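Local coordinates for protein putative transcriptional regulator (Streptomyces coelicolor, PDB 2ZB9) that probably acts as a TetR-family transcriptional regulator that binds DNA through a helix-turn-helix motif, at residues D73-A78 against R113-L118; E146-A151 against V161-L166; E22-E27 against Y61-S66. One frame throughout, in Å; residues are numbered along the deposited sequence.

Contact 1 (D73-A78 against R113-L118)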
# COMPACT_ATOMS: atom_id res chain seq x y z
N ASP A 73 18.60 1.66 4.85
CA ASP A 73 19.13 2.34 6.03
C ASP A 73 19.51 3.77 5.65
O ASP A 73 19.23 4.71 6.40
CB ASP A 73 20.35 1.59 6.57
CG ASP A 73 20.61 1.86 8.04
OD1 ASP A 73 19.82 2.59 8.69
OD2 ASP A 73 21.62 1.33 8.56
N GLY A 74 20.13 3.94 4.49
CA GLY A 74 20.50 5.28 4.06
C GLY A 74 19.25 6.12 3.82
O GLY A 74 19.19 7.31 4.17
N TYR A 75 18.23 5.51 3.23
CA TYR A 75 17.00 6.23 2.96
C TYR A 75 16.32 6.68 4.24
O TYR A 75 15.94 7.84 4.37
CB TYR A 75 16.03 5.36 2.15
CG TYR A 75 14.80 6.12 1.73
CD1 TYR A 75 14.84 7.02 0.67
CD2 TYR A 75 13.60 5.99 2.43
CE1 TYR A 75 13.72 7.78 0.32
CE2 TYR A 75 12.48 6.74 2.10
CZ TYR A 75 12.55 7.64 1.05
OH TYR A 75 11.44 8.39 0.74
N PHE A 76 16.18 5.77 5.20
CA PHE A 76 15.54 6.12 6.47
C PHE A 76 16.20 7.34 7.10
O PHE A 76 15.52 8.28 7.54
CB PHE A 76 15.58 4.92 7.43
CG PHE A 76 14.98 5.20 8.78
CD1 PHE A 76 15.72 5.86 9.76
CD2 PHE A 76 13.67 4.82 9.06
CE1 PHE A 76 15.16 6.15 11.01
CE2 PHE A 76 13.10 5.10 10.30
CZ PHE A 76 13.85 5.77 11.28
N HIS A 77 17.52 7.35 7.15
CA HIS A 77 18.24 8.47 7.74
C HIS A 77 18.23 9.75 6.90
O HIS A 77 18.41 10.84 7.43
CB HIS A 77 19.67 8.03 8.06
CG HIS A 77 19.74 7.04 9.17
ND1 HIS A 77 19.64 7.40 10.50
CD2 HIS A 77 19.78 5.68 9.16
CE1 HIS A 77 19.62 6.32 11.25
NE2 HIS A 77 19.70 5.26 10.46
N ALA A 78 18.00 9.62 5.60
CA ALA A 78 17.95 10.79 4.73
C ALA A 78 16.63 11.57 4.87
O ALA A 78 16.62 12.79 4.71
CB ALA A 78 18.13 10.37 3.28
N ARG A 113 9.57 7.44 -5.72
CA ARG A 113 9.84 6.35 -6.64
C ARG A 113 10.80 5.32 -6.03
O ARG A 113 10.60 4.11 -6.19
CB ARG A 113 10.41 6.91 -7.95
CG ARG A 113 10.95 5.87 -8.93
CD ARG A 113 12.47 5.71 -8.81
NE ARG A 113 12.85 4.38 -8.34
CZ ARG A 113 14.11 3.98 -8.14
NH1 ARG A 113 15.12 4.81 -8.35
NH2 ARG A 113 14.35 2.74 -7.72
N ILE A 114 11.82 5.81 -5.35
CA ILE A 114 12.80 4.92 -4.71
C ILE A 114 12.10 3.94 -3.77
O ILE A 114 12.32 2.73 -3.85
CB ILE A 114 13.84 5.75 -3.89
CG1 ILE A 114 14.87 6.37 -4.83
CG2 ILE A 114 14.51 4.86 -2.84
CD1 ILE A 114 15.79 7.37 -4.14
N LEU A 115 11.26 4.46 -2.90
CA LEU A 115 10.55 3.63 -1.93
C LEU A 115 9.51 2.69 -2.55
O LEU A 115 9.45 1.51 -2.20
CB LEU A 115 9.90 4.53 -0.88
CG LEU A 115 9.79 4.06 0.57
CD1 LEU A 115 11.13 3.57 1.07
CD2 LEU A 115 9.31 5.23 1.41
N THR A 116 8.70 3.20 -3.48
CA THR A 116 7.68 2.37 -4.12
C THR A 116 8.29 1.23 -4.93
O THR A 116 7.71 0.14 -5.02
CB THR A 116 6.76 3.20 -5.07
OG1 THR A 116 7.56 3.88 -6.04
CG2 THR A 116 5.95 4.21 -4.28
N GLU A 117 9.46 1.46 -5.51
CA GLU A 117 10.11 0.40 -6.28
C GLU A 117 10.71 -0.65 -5.36
O GLU A 117 10.82 -1.81 -5.74
CB GLU A 117 11.17 0.98 -7.22
CG GLU A 117 10.55 1.78 -8.37
CD GLU A 117 11.54 2.11 -9.48
OE1 GLU A 117 11.14 2.78 -10.46
OE2 GLU A 117 12.72 1.71 -9.37
N LEU A 118 11.09 -0.24 -4.15
CA LEU A 118 11.64 -1.20 -3.19
C LEU A 118 10.48 -2.04 -2.65
O LEU A 118 10.62 -3.25 -2.41
CB LEU A 118 12.35 -0.47 -2.05
CG LEU A 118 13.74 0.08 -2.39
CD1 LEU A 118 14.25 0.97 -1.26
CD2 LEU A 118 14.69 -1.09 -2.62
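Y75 and L115 mark the closest approach of two helical backbones, their CA atoms 8.5 Å apart, and a CA spacing of that size means that side chains fill the gap between 73-78 and 113-118. Both segments keep helical phi/psi angles throughout, and the surface they bury together is a modest 161 Å². The Y75 side chain provides one whole side of the interface. Its CB already points toward 113-118, and chi1 of -174°, with CG anti to the backbone N, carries the phenol ring on across. There L115 meets the ring with both arms of its fork: CD1 and CD2 each lie 3.6 Å from Y75 CE2, while CD2 also runs on to within 3.9 Å of Y75 OH. The leucine and tyrosine side chains cross at about a right angle. Nearer the CD1 edge, on the same side of the ring plane, I114 CG2 comes to 4.1 Å from Y75 CD1, a looser touch. Neither aliphatic group sits squarely over the ring or at its rim, so the evidence is for oblique van der Waals packing between buried apolar surfaces. Helix 67-83 is the element that leads from the DNA-binding part of TetR proteins into the C-terminal domain, and this contact sets it against helix 110-122 of that domain. Helix 20-39 brings L36 onto both Y75 and I114, helix 91-108 contributes V105 and M106, and helix 126-153 adds Y132 and Y136, the ring of Y136 meeting that of Y75.

Contact 2 (E146-A151 against V161-L166)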
# COMPACT_ATOMS: atom_id res chain seq x y z
N GLU A 146 3.60 6.30 18.08
CA GLU A 146 4.03 7.03 19.27
C GLU A 146 3.36 8.40 19.35
O GLU A 146 2.86 8.80 20.40
CB GLU A 146 5.54 7.17 19.25
CG GLU A 146 6.16 7.63 20.55
CD GLU A 146 7.59 7.15 20.65
OE1 GLU A 146 7.79 5.93 20.92
OE2 GLU A 146 8.51 7.97 20.45
N ARG A 147 3.36 9.12 18.24
CA ARG A 147 2.74 10.44 18.21
C ARG A 147 1.24 10.28 18.50
O ARG A 147 0.67 11.03 19.28
CB ARG A 147 2.92 11.10 16.84
CG ARG A 147 2.20 12.43 16.71
CD ARG A 147 2.73 13.44 17.73
NE ARG A 147 1.97 14.69 17.75
CZ ARG A 147 0.91 14.91 18.52
NH1 ARG A 147 0.47 13.96 19.34
NH2 ARG A 147 0.29 16.08 18.48
N LEU A 148 0.63 9.28 17.88
CA LEU A 148 -0.79 8.99 18.05
C LEU A 148 -1.15 8.61 19.49
O LEU A 148 -2.15 9.09 20.04
CB LEU A 148 -1.22 7.88 17.09
CG LEU A 148 -1.76 8.28 15.71
CD1 LEU A 148 -1.24 9.64 15.29
CD2 LEU A 148 -1.41 7.22 14.68
N ARG A 149 -0.34 7.76 20.11
CA ARG A 149 -0.59 7.38 21.50
C ARG A 149 -0.47 8.59 22.41
O ARG A 149 -1.20 8.70 23.41
CB ARG A 149 0.39 6.30 21.97
CG ARG A 149 0.09 4.89 21.48
CD ARG A 149 0.77 3.86 22.39
NE ARG A 149 2.23 4.04 22.42
CZ ARG A 149 3.06 3.62 21.47
NH1 ARG A 149 2.58 2.98 20.41
NH2 ARG A 149 4.36 3.84 21.58
N HIS A 150 0.45 9.50 22.09
CA HIS A 150 0.62 10.69 22.91
C HIS A 150 -0.68 11.50 22.87
O HIS A 150 -1.16 11.96 23.90
CB HIS A 150 1.80 11.54 22.40
CG HIS A 150 2.13 12.70 23.28
ND1 HIS A 150 2.27 12.59 24.65
CD2 HIS A 150 2.38 14.00 22.99
CE1 HIS A 150 2.58 13.76 25.16
NE2 HIS A 150 2.65 14.64 24.17
N ALA A 151 -1.25 11.66 21.68
CA ALA A 151 -2.50 12.39 21.54
C ALA A 151 -3.58 11.67 22.34
O ALA A 151 -4.41 12.31 22.98
CB ALA A 151 -2.90 12.47 20.07
N VAL A 161 -9.15 3.49 21.00
CA VAL A 161 -8.75 3.42 19.60
C VAL A 161 -7.36 2.80 19.46
O VAL A 161 -6.43 3.13 20.20
CB VAL A 161 -8.77 4.83 18.95
CG1 VAL A 161 -8.08 4.80 17.59
CG2 VAL A 161 -10.21 5.30 18.78
N ASP A 162 -7.24 1.87 18.52
CA ASP A 162 -5.98 1.19 18.24
C ASP A 162 -5.21 2.08 17.27
O ASP A 162 -5.59 2.19 16.10
CB ASP A 162 -6.26 -0.16 17.59
CG ASP A 162 -5.00 -0.97 17.37
OD1 ASP A 162 -3.89 -0.39 17.41
OD2 ASP A 162 -5.11 -2.19 17.14
N VAL A 163 -4.14 2.70 17.74
CA VAL A 163 -3.35 3.59 16.89
C VAL A 163 -2.69 2.92 15.68
O VAL A 163 -2.46 3.57 14.67
CB VAL A 163 -2.27 4.34 17.73
CG1 VAL A 163 -2.95 5.21 18.76
CG2 VAL A 163 -1.33 3.35 18.40
N GLN A 164 -2.38 1.64 15.78
CA GLN A 164 -1.77 0.94 14.65
C GLN A 164 -2.71 0.91 13.46
O GLN A 164 -2.27 0.96 12.31
CB GLN A 164 -1.39 -0.49 15.04
CG GLN A 164 -0.05 -0.60 15.76
CD GLN A 164 1.08 0.02 14.98
OE1 GLN A 164 1.05 0.08 13.75
NE2 GLN A 164 2.11 0.48 15.68
N VAL A 165 -4.02 0.83 13.72
CA VAL A 165 -4.99 0.83 12.64
C VAL A 165 -4.96 2.20 11.96
O VAL A 165 -5.02 2.29 10.74
CB VAL A 165 -6.44 0.56 13.16
CG1 VAL A 165 -7.44 0.62 11.99
CG2 VAL A 165 -6.50 -0.80 13.85
N LEU A 166 -4.88 3.26 12.76
CA LEU A 166 -4.85 4.62 12.22
C LEU A 166 -3.69 4.78 11.25
O LEU A 166 -3.83 5.40 10.20
CB LEU A 166 -4.71 5.65 13.34
CG LEU A 166 -5.81 5.67 14.41
CD1 LEU A 166 -5.49 6.77 15.43
CD2 LEU A 166 -7.17 5.92 13.77
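L148 and V163 bring the two backbones to within 6.1 Å, CA to CA, and their side chains fit together at the base: L148 CB is 3.6 Å from V163 CG1. The leucine torsions (chi1 -92°, chi2 26°) both depart from staggered values. In that conformation CD2 reaches along the new helix to L166 CB at 3.9 Å, with L166 CD1 lying 4.0 Å from L148 CG. The two leucines cross obliquely, each touching the other by branch and by stem. V163 has CG1 anti to its carbonyl carbon, which puts CG2 between the backbone N and the carbonyl carbon; from there CG2 meets R149 CG at 3.7 Å. The arginine crosses the valine at about a right angle and then bends at chi3, folding one guanidinium face back over E146 CA of its own helix. Just ahead of V163, D162 is the N-cap: Q164 N donates to its OD1 at 3.0 Å, reaching the oxygen from 39° out of the carboxylate plane. The Q164 side chain is held separately, OE1 accepting from R141 NH1. Here a capped helix start packs back on the preceding helix after a short connection, within the all-helical C-terminal domain of the TetR fold. Q164, V165 and L166 also pack on E183, N196 and V201 of the second subunit, consistent with the helical dimer interface of the family.

Contact 3 (E22-E27 against Y61-S66)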
# COMPACT_ATOMS: atom_id res chain seq x y z
N GLU A 22 30.56 5.15 15.40
CA GLU A 22 29.22 5.61 15.07
C GLU A 22 29.32 6.84 14.17
O GLU A 22 28.48 7.06 13.30
CB GLU A 22 28.43 5.94 16.34
CG GLU A 22 28.49 7.40 16.79
CD GLU A 22 27.62 7.67 18.01
OE1 GLU A 22 27.34 8.85 18.30
OE2 GLU A 22 27.21 6.70 18.69
N GLU A 23 30.36 7.65 14.38
CA GLU A 23 30.56 8.83 13.56
C GLU A 23 30.82 8.37 12.13
O GLU A 23 30.30 8.95 11.18
CB GLU A 23 31.77 9.64 14.05
CG GLU A 23 31.60 10.25 15.43
CD GLU A 23 32.86 10.96 15.89
OE1 GLU A 23 33.39 11.78 15.12
OE2 GLU A 23 33.31 10.70 17.03
N VAL A 24 31.63 7.32 11.99
CA VAL A 24 31.95 6.77 10.69
C VAL A 24 30.69 6.24 10.01
O VAL A 24 30.47 6.46 8.82
CB VAL A 24 32.97 5.61 10.80
CG1 VAL A 24 33.21 4.98 9.44
CG2 VAL A 24 34.28 6.12 11.36
N ARG A 25 29.87 5.54 10.78
CA ARG A 25 28.62 4.98 10.26
C ARG A 25 27.71 6.10 9.73
O ARG A 25 27.11 5.97 8.67
CB ARG A 25 27.92 4.19 11.36
CG ARG A 25 26.84 3.24 10.87
CD ARG A 25 26.50 2.21 11.94
NE ARG A 25 25.58 1.19 11.45
CZ ARG A 25 24.29 1.40 11.20
NH1 ARG A 25 23.76 2.60 11.38
NH2 ARG A 25 23.53 0.41 10.75
N ALA A 26 27.64 7.20 10.48
CA ALA A 26 26.82 8.35 10.10
C ALA A 26 27.29 8.98 8.79
O ALA A 26 26.48 9.31 7.93
CB ALA A 26 26.83 9.40 11.21
N GLU A 27 28.60 9.15 8.65
CA GLU A 27 29.17 9.73 7.43
C GLU A 27 28.83 8.86 6.23
O GLU A 27 28.47 9.38 5.16
CB GLU A 27 30.69 9.85 7.55
CG GLU A 27 31.18 11.11 8.24
CD GLU A 27 32.68 11.09 8.49
OE1 GLU A 27 33.45 10.74 7.57
OE2 GLU A 27 33.09 11.44 9.62
N TYR A 61 30.48 -3.90 4.20
CA TYR A 61 29.85 -5.22 4.18
C TYR A 61 29.44 -5.68 5.58
O TYR A 61 28.42 -6.35 5.74
CB TYR A 61 30.81 -6.23 3.54
CG TYR A 61 30.96 -6.08 2.04
CD1 TYR A 61 32.14 -6.48 1.40
CD2 TYR A 61 29.94 -5.55 1.26
CE1 TYR A 61 32.29 -6.36 0.02
CE2 TYR A 61 30.08 -5.43 -0.13
CZ TYR A 61 31.25 -5.83 -0.74
OH TYR A 61 31.40 -5.70 -2.11
N LYS A 62 30.23 -5.32 6.58
CA LYS A 62 29.93 -5.71 7.96
C LYS A 62 28.65 -5.06 8.49
O LYS A 62 27.86 -5.70 9.19
CB LYS A 62 31.07 -5.32 8.90
CG LYS A 62 32.40 -6.00 8.63
CD LYS A 62 33.41 -5.53 9.67
CE LYS A 62 34.81 -6.08 9.42
NZ LYS A 62 35.75 -5.53 10.43
N TRP A 63 28.47 -3.78 8.17
CA TRP A 63 27.29 -3.05 8.64
C TRP A 63 26.05 -3.26 7.78
O TRP A 63 24.93 -3.20 8.29
CB TRP A 63 27.60 -1.56 8.72
CG TRP A 63 28.61 -1.20 9.75
CD1 TRP A 63 28.84 -1.84 10.94
CD2 TRP A 63 29.49 -0.07 9.74
NE1 TRP A 63 29.79 -1.18 11.66
CE2 TRP A 63 30.21 -0.08 10.95
CE3 TRP A 63 29.73 0.97 8.82
CZ2 TRP A 63 31.15 0.90 11.28
CZ3 TRP A 63 30.67 1.94 9.14
CH2 TRP A 63 31.37 1.90 10.36
N TRP A 64 26.24 -3.49 6.49
CA TRP A 64 25.11 -3.71 5.59
C TRP A 64 25.37 -4.94 4.74
O TRP A 64 26.09 -4.89 3.75
CB TRP A 64 24.89 -2.48 4.71
CG TRP A 64 24.60 -1.26 5.52
CD1 TRP A 64 23.43 -0.94 6.15
CD2 TRP A 64 25.53 -0.23 5.87
NE1 TRP A 64 23.58 0.21 6.87
CE2 TRP A 64 24.86 0.67 6.73
CE3 TRP A 64 26.88 0.02 5.56
CZ2 TRP A 64 25.48 1.80 7.27
CZ3 TRP A 64 27.50 1.14 6.09
CH2 TRP A 64 26.80 2.02 6.94
N PRO A 65 24.76 -6.07 5.12
CA PRO A 65 24.90 -7.36 4.44
C PRO A 65 24.43 -7.38 2.99
O PRO A 65 24.72 -8.32 2.25
CB PRO A 65 24.10 -8.30 5.33
CG PRO A 65 22.99 -7.41 5.82
CD PRO A 65 23.77 -6.17 6.21
N SER A 66 23.70 -6.35 2.57
CA SER A 66 23.23 -6.32 1.19
C SER A 66 22.96 -4.93 0.67
O SER A 66 22.86 -3.97 1.43
CB SER A 66 21.95 -7.15 1.06
OG SER A 66 20.85 -6.46 1.64
O HOH W 1 24.52 -1.88 10.39
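W63 and R25 meet flat against chain: the arginine stem passes over one face of the indole, with R25 CG 4.2 Å above its plane, and W63 CZ3 lies 3.8 Å from R25 CA. V24 takes the rim of the same ring, its CG1 near the ring plane and 3.7 Å from W63 CH2. Extended from CG to NE, the arginine then runs on to the second tryptophan. W64 CZ2 sits over the centre of the guanidinium face, 4.1 Å above it, although the two planes are tilted by 35°. A cation-pi term with W63 is at most weak, since R25 CZ is 5.6 Å from the centroid of the five-membered ring. These tryptophans close the predicted helix-turn-helix motif: W63 ends helix 57-63, at the place of the recognition helix in TetR proteins, and W64 is the first residue to leave helical geometry. The first helix, 20-39, is thereby packed against the end of that motif. Between the segments a water forms a bridge, accepting from R25 NH2 and donating to W63 O, both at a short 2.5 Å. In the next shell the stronger polar partner is D73, whose OD2 forms a salt bridge with R25 NH2 and accepts a hydrogen bond from W64 NE1, fixing the two donors side by side. Further out, V28 and L29 pack on the W64 side chain, and S66 OG caps A69 N at the start of helix 67-83.

In the fold
Contact 3 comes first along the chain, then contact 1, then contact 2, each closing before the next opens, and they are spread lengthwise through the subunit. Centres of contacts 3 and 1 are 16 Å apart, those of 1 and 2 24 Å, and those of 3 and 2 32 Å. Contacts 3 and 1 are joined directly: D73 of helix 67-83 binds R25 and W64, so the helix that enters the C-terminal domain is tied to the predicted DNA-binding motif. Contacts 1 and 2 do not touch, their nearest atoms about 11 Å apart, but the successive helices 110-122 and 126-153 link them, and both reach the second subunit.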